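Local coordinates for protein aspartate aminotransferase, mitochondrial (Trypanosoma brucei brucei, PDB 4W5K) that probably transfers amino groups between aspartate and 2-oxoglutarate, using pyridoxal 5'-phosphate as cofactor, and works as a homodimer, at residues C118-H131 against S171-T183. The protein carries 1 engineered substitution. Numbering follows the deposited sequence.
Sequences CNRIYGPDVGYPNH and SVILVHACAHNPT. With PLP (pyridoxal-5'-phosphate), chain C.
Tyr122 fixes the parallel pairing of strands 120-124 and 172-176 with two backbone hydrogen bonds: its N donates to Val172 O (2.9 Å) and its O accepts from Leu174 N (2.7 Å). Where the strands begin, a water takes over, donating to Arg120 O and accepting from Val172 N. Strand 141-149 pairs with the other edge of 120-124, placing the contact inside the large mixed sheet of this fold-type I aminotransferase.

Apolar contacts line both faces of the sheet. On one, Val172 CG1, anti to the backbone N (chi1 179°), meets both CG1 and CD1 of Ile121, the latter at 3.7 Å; on the other, Ile173 CD1 meets Tyr122 CB. Beyond the strands, Val126 CG1 packs on Thr183 CG2 (3.5 Å) and on the ring of Pro182, which follows a cis peptide bond.

The aromatic contacts converge on the cofactor. Leu174 CD2 makes a CH-pi contact with the His131 ring, 3.7 Å from its centroid and 20° off the normal, while Tyr128 CD2 covers the opposite face. The Tyr128 ring in turn lies over the pyridoxal phosphate ring, CZ 3.5 Å from C4.

Polar contacts add to this. Asn181 ND2 donates to cofactor O3 (2.8 Å, N-H...O 158°), and a second water joins Tyr128 N, His131 ND1 and His176 NE2. Because His131 NE2 is hydrogen-bonded to Asp209, both ring nitrogens are engaged and its rotation is probably fixed. The loops that leave the two strands thus bring a ring to one face of the cofactor and an amide to its phenolic oxygen, a bond that would probably help stabilise negative charge there.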
loop_
_atom_site.group_PDB
_atom_site.type_symbol
_atom_site.label_atom_id
_atom_site.label_comp_id
_atom_site.label_asym_id
_atom_site.label_seq_id
_atom_site.Cartn_x
_atom_site.Cartn_y
_atom_site.Cartn_z
ATOM N N CYS A 118 15.518 5.467 -20.515
ATOM C CA CYS A 118 15.478 5.484 -19.052
ATOM C C CYS A 118 15.817 4.135 -18.436
ATOM O O CYS A 118 14.907 3.417 -17.998
ATOM C CB CYS A 118 14.089 5.922 -18.568
ATOM S SG CYS A 118 14.168 6.484 -16.840
ATOM N N ASN A 119 17.102 3.783 -18.393
ATOM C CA ASN A 119 17.494 2.480 -17.857
ATOM C C ASN A 119 18.574 2.522 -16.771
ATOM O O ASN A 119 19.028 1.476 -16.313
ATOM C CB ASN A 119 17.948 1.568 -18.991
ATOM C CG ASN A 119 19.011 2.203 -19.842
ATOM O OD1 ASN A 119 19.739 3.090 -19.388
ATOM N ND2 ASN A 119 19.107 1.766 -21.088
ATOM N N ARG A 120 18.936 3.727 -16.326
ATOM C CA ARG A 120 19.971 3.916 -15.312
ATOM C C ARG A 120 19.561 5.077 -14.389
ATOM O O ARG A 120 18.872 6.003 -14.827
ATOM C CB ARG A 120 21.328 4.190 -15.980
ATOM C CG ARG A 120 22.468 4.236 -15.011
ATOM C CD ARG A 120 23.755 4.759 -15.660
ATOM N NE ARG A 120 24.295 3.876 -16.689
ATOM C CZ ARG A 120 25.594 3.618 -16.827
ATOM N NH1 ARG A 120 26.472 4.158 -15.988
ATOM N NH2 ARG A 120 26.021 2.817 -17.799
ATOM N N ILE A 121 19.912 4.997 -13.106
ATOM C CA ILE A 121 19.673 6.101 -12.180
ATOM C C ILE A 121 20.914 6.197 -11.283
ATOM O O ILE A 121 21.486 5.178 -10.886
ATOM C CB ILE A 121 18.380 5.918 -11.353
ATOM C CG1 ILE A 121 18.146 7.115 -10.417
ATOM C CG2 ILE A 121 18.404 4.604 -10.591
ATOM C CD1 ILE A 121 16.728 7.097 -9.750
ATOM N N TYR A 122 21.379 7.421 -11.050
ATOM C CA TYR A 122 22.603 7.642 -10.284
ATOM C C TYR A 122 22.241 7.969 -8.841
ATOM O O TYR A 122 21.382 8.815 -8.604
ATOM C CB TYR A 122 23.426 8.786 -10.872
ATOM C CG TYR A 122 24.160 8.439 -12.139
ATOM C CD1 TYR A 122 23.476 8.332 -13.337
ATOM C CD2 TYR A 122 25.534 8.225 -12.139
ATOM C CE1 TYR A 122 24.159 8.025 -14.519
ATOM C CE2 TYR A 122 26.217 7.904 -13.302
ATOM C CZ TYR A 122 25.522 7.809 -14.483
ATOM O OH TYR A 122 26.201 7.496 -15.652
ATOM N N GLY A 123 22.896 7.313 -7.886
ATOM C CA GLY A 123 22.611 7.573 -6.473
ATOM C C GLY A 123 23.934 7.724 -5.731
ATOM O O GLY A 123 24.988 7.378 -6.258
ATOM N N PRO A 124 23.883 8.234 -4.489
ATOM C CA PRO A 124 25.160 8.410 -3.777
ATOM C C PRO A 124 25.838 7.059 -3.524
ATOM O O PRO A 124 25.140 6.045 -3.313
ATOM C CB PRO A 124 24.748 9.094 -2.448
ATOM C CG PRO A 124 23.279 8.769 -2.275
ATOM C CD PRO A 124 22.706 8.633 -3.691
ATOM N N ASP A 125 27.167 7.055 -3.538
ATOM C CA ASP A 125 27.949 5.820 -3.422
ATOM C C ASP A 125 27.602 5.047 -2.149
ATOM O O ASP A 125 27.553 3.816 -2.157
ATOM C CB ASP A 125 29.464 6.114 -3.505
ATOM C CG ASP A 125 29.947 7.173 -2.506
ATOM O OD1 ASP A 125 29.193 7.622 -1.624
ATOM O OD2 ASP A 125 31.125 7.539 -2.620
ATOM N N VAL A 126 27.338 5.771 -1.070
ATOM C CA VAL A 126 26.751 5.189 0.132
ATOM C C VAL A 126 25.337 5.708 0.235
ATOM O O VAL A 126 25.112 6.918 0.340
ATOM C CB VAL A 126 27.536 5.557 1.417
ATOM C CG1 VAL A 126 26.853 4.938 2.645
ATOM C CG2 VAL A 126 28.966 5.104 1.309
ATOM N N GLY A 127 24.376 4.802 0.159
ATOM C CA GLY A 127 22.995 5.218 0.100
ATOM C C GLY A 127 22.039 4.302 0.831
ATOM O O GLY A 127 22.421 3.387 1.576
ATOM N N TYR A 128 20.763 4.561 0.596
ATOM C CA TYR A 128 19.694 3.851 1.242
ATOM C C TYR A 128 19.508 2.475 0.585
ATOM O O TYR A 128 19.282 2.386 -0.625
ATOM C CB TYR A 128 18.441 4.719 1.133
ATOM C CG TYR A 128 17.197 4.174 1.740
ATOM C CD1 TYR A 128 17.092 3.983 3.111
ATOM C CD2 TYR A 128 16.087 3.915 0.938
ATOM C CE1 TYR A 128 15.897 3.490 3.674
ATOM C CE2 TYR A 128 14.912 3.440 1.478
ATOM C CZ TYR A 128 14.824 3.236 2.846
ATOM O OH TYR A 128 13.643 2.771 3.376
ATOM N N PRO A 129 19.682 1.404 1.368
ATOM C CA PRO A 129 19.730 0.035 0.851
ATOM C C PRO A 129 18.564 -0.310 -0.076
ATOM O O PRO A 129 18.791 -0.936 -1.103
ATOM C CB PRO A 129 19.691 -0.811 2.126
ATOM C CG PRO A 129 20.416 0.061 3.135
ATOM C CD PRO A 129 19.968 1.459 2.816
ATOM N N ASN A 130 17.345 0.111 0.248
ATOM C CA ASN A 130 16.204 -0.336 -0.561
ATOM C C ASN A 130 16.117 0.375 -1.914
ATOM O O ASN A 130 15.396 -0.085 -2.797
ATOM C CB ASN A 130 14.889 -0.133 0.221
ATOM C CG ASN A 130 13.690 -0.960 -0.347
ATOM O OD1 ASN A 130 13.844 -2.044 -0.923
ATOM N ND2 ASN A 130 12.488 -0.421 -0.165
ATOM N N HIS A 131 16.863 1.469 -2.094
ATOM C CA HIS A 131 16.803 2.212 -3.351
ATOM C C HIS A 131 17.180 1.315 -4.523
ATOM O O HIS A 131 16.572 1.394 -5.600
ATOM C CB HIS A 131 17.731 3.442 -3.331
ATOM C CG HIS A 131 17.114 4.658 -2.718
ATOM N ND1 HIS A 131 17.867 5.668 -2.159
ATOM C CD2 HIS A 131 15.820 5.045 -2.607
ATOM C CE1 HIS A 131 17.063 6.616 -1.714
ATOM N NE2 HIS A 131 15.817 6.263 -1.967
ATOM N N SER A 171 20.733 12.235 -17.524
ATOM C CA SER A 171 20.714 11.168 -16.531
ATOM C C SER A 171 19.724 11.485 -15.410
ATOM O O SER A 171 19.512 12.651 -15.048
ATOM C CB SER A 171 22.120 10.940 -15.950
ATOM O OG SER A 171 23.010 10.423 -16.934
ATOM N N VAL A 172 19.102 10.451 -14.856
ATOM C CA VAL A 172 18.281 10.637 -13.663
ATOM C C VAL A 172 19.209 10.620 -12.426
ATOM O O VAL A 172 20.030 9.703 -12.272
ATOM C CB VAL A 172 17.189 9.561 -13.563
ATOM C CG1 VAL A 172 16.358 9.749 -12.294
ATOM C CG2 VAL A 172 16.310 9.610 -14.823
ATOM N N ILE A 173 19.097 11.628 -11.565
ATOM C CA ILE A 173 20.024 11.769 -10.439
ATOM C C ILE A 173 19.241 11.761 -9.142
ATOM O O ILE A 173 18.478 12.688 -8.880
ATOM C CB ILE A 173 20.824 13.083 -10.510
ATOM C CG1 ILE A 173 21.505 13.258 -11.883
ATOM C CG2 ILE A 173 21.861 13.177 -9.355
ATOM C CD1 ILE A 173 22.634 12.263 -12.181
ATOM N N LEU A 174 19.422 10.698 -8.366
ATOM C CA LEU A 174 18.780 10.532 -7.058
ATOM C C LEU A 174 19.553 11.287 -5.974
ATOM O O LEU A 174 20.746 11.044 -5.819
ATOM C CB LEU A 174 18.721 9.050 -6.703
ATOM C CG LEU A 174 18.023 8.631 -5.409
ATOM C CD1 LEU A 174 16.546 8.998 -5.504
ATOM C CD2 LEU A 174 18.187 7.122 -5.257
ATOM N N VAL A 175 18.879 12.172 -5.241
ATOM C CA VAL A 175 19.541 12.914 -4.150
ATOM C C VAL A 175 18.664 12.873 -2.903
ATOM O O VAL A 175 17.437 12.905 -3.013
ATOM C CB VAL A 175 19.838 14.392 -4.526
ATOM C CG1 VAL A 175 20.827 14.488 -5.711
ATOM C CG2 VAL A 175 18.543 15.185 -4.802
ATOM N N HIS A 176 19.292 12.815 -1.729
ATOM C CA HIS A 176 18.532 12.880 -0.464
ATOM C C HIS A 176 18.381 14.369 -0.092
ATOM O O HIS A 176 19.372 15.090 -0.086
ATOM C CB HIS A 176 19.256 12.149 0.674
ATOM C CG HIS A 176 19.491 10.684 0.437
ATOM N ND1 HIS A 176 19.363 9.749 1.449
ATOM C CD2 HIS A 176 19.869 9.997 -0.670
ATOM C CE1 HIS A 176 19.651 8.550 0.970
ATOM N NE2 HIS A 176 19.960 8.671 -0.312
ATOM N N ALA A 177 17.174 14.833 0.224
ATOM C CA ALA A 177 16.955 16.264 0.483
ATOM C C ALA A 177 17.712 16.763 1.717
ATOM O O ALA A 177 18.197 17.892 1.739
ATOM C CB ALA A 177 15.472 16.555 0.642
ATOM N N CYS A 178 17.763 15.910 2.730
ATOM C CA CYS A 178 18.416 16.185 4.024
ATOM C C CYS A 178 18.357 14.934 4.863
ATOM O O CYS A 178 17.613 13.991 4.539
ATOM C CB CYS A 178 17.776 17.356 4.782
ATOM S SG CYS A 178 15.988 17.282 4.993
ATOM N N ALA A 179 19.136 14.929 5.941
ATOM C CA ALA A 179 19.346 13.737 6.758
ATOM C C ALA A 179 19.613 12.503 5.886
ATOM O O ALA A 179 18.891 11.495 5.938
ATOM C CB ALA A 179 18.146 13.507 7.730
ATOM N N HIS A 180 20.674 12.596 5.089
ATOM C CA HIS A 180 21.102 11.467 4.293
ATOM C C HIS A 180 21.122 10.171 5.120
ATOM O O HIS A 180 21.663 10.132 6.230
ATOM C CB HIS A 180 22.482 11.747 3.698
ATOM C CG HIS A 180 23.000 10.636 2.841
ATOM N ND1 HIS A 180 23.813 9.634 3.330
ATOM C CD2 HIS A 180 22.818 10.365 1.525
ATOM C CE1 HIS A 180 24.108 8.794 2.351
ATOM N NE2 HIS A 180 23.518 9.214 1.247
ATOM N N ASN A 181 20.480 9.135 4.587
ATOM C CA ASN A 181 20.421 7.823 5.227
ATOM C C ASN A 181 21.277 6.910 4.349
ATOM O O ASN A 181 20.954 6.679 3.170
ATOM C CB ASN A 181 18.943 7.364 5.342
ATOM C CG ASN A 181 18.765 5.997 6.006
ATOM O OD1 ASN A 181 19.716 5.259 6.256
ATOM N ND2 ASN A 181 17.518 5.645 6.262
ATOM N N PRO A 182 22.333 6.311 4.908
ATOM C CA PRO A 182 22.638 6.026 6.311
ATOM C C PRO A 182 23.720 6.875 6.994
ATOM O O PRO A 182 24.015 6.591 8.155
ATOM C CB PRO A 182 23.120 4.580 6.229
ATOM C CG PRO A 182 23.958 4.587 4.951
ATOM C CD PRO A 182 23.238 5.565 4.011
ATOM N N THR A 183 24.302 7.869 6.324
ATOM C CA THR A 183 25.520 8.489 6.865
ATOM C C THR A 183 25.265 9.731 7.712
ATOM O O THR A 183 26.087 10.069 8.566
ATOM C CB THR A 183 26.488 8.898 5.745
ATOM O OG1 THR A 183 25.956 10.047 5.074
ATOM C CG2 THR A 183 26.671 7.750 4.751
HETATM N N1 PLP C . 13.964 7.042 1.787
HETATM C C2 PLP C . 14.799 7.231 2.863
HETATM C C2A PLP C . 16.073 7.983 2.645
HETATM C C3 PLP C . 14.462 6.732 4.121
HETATM O O3 PLP C . 15.287 6.892 5.201
HETATM C C4 PLP C . 13.269 6.043 4.290
HETATM C C4A PLP C . 12.828 5.723 5.692
HETATM O O4A PLP C . 13.362 4.778 6.281
HETATM C C5 PLP C . 12.419 5.852 3.202
HETATM C C6 PLP C . 12.767 6.370 1.953
HETATM C C5A PLP C . 11.119 5.076 3.354
HETATM O O4P PLP C . 10.145 5.855 3.991
HETATM P P PLP C . 8.677 5.363 4.158
HETATM O O1P PLP C . 8.510 4.633 5.457
HETATM O O2P PLP C . 8.301 4.473 2.999
HETATM O O3P PLP C . 7.852 6.629 4.149
HETATM O O HOH W 1 19.524 8.080 -16.418
HETATM O O HOH W 2 20.434 6.292 -1.811
#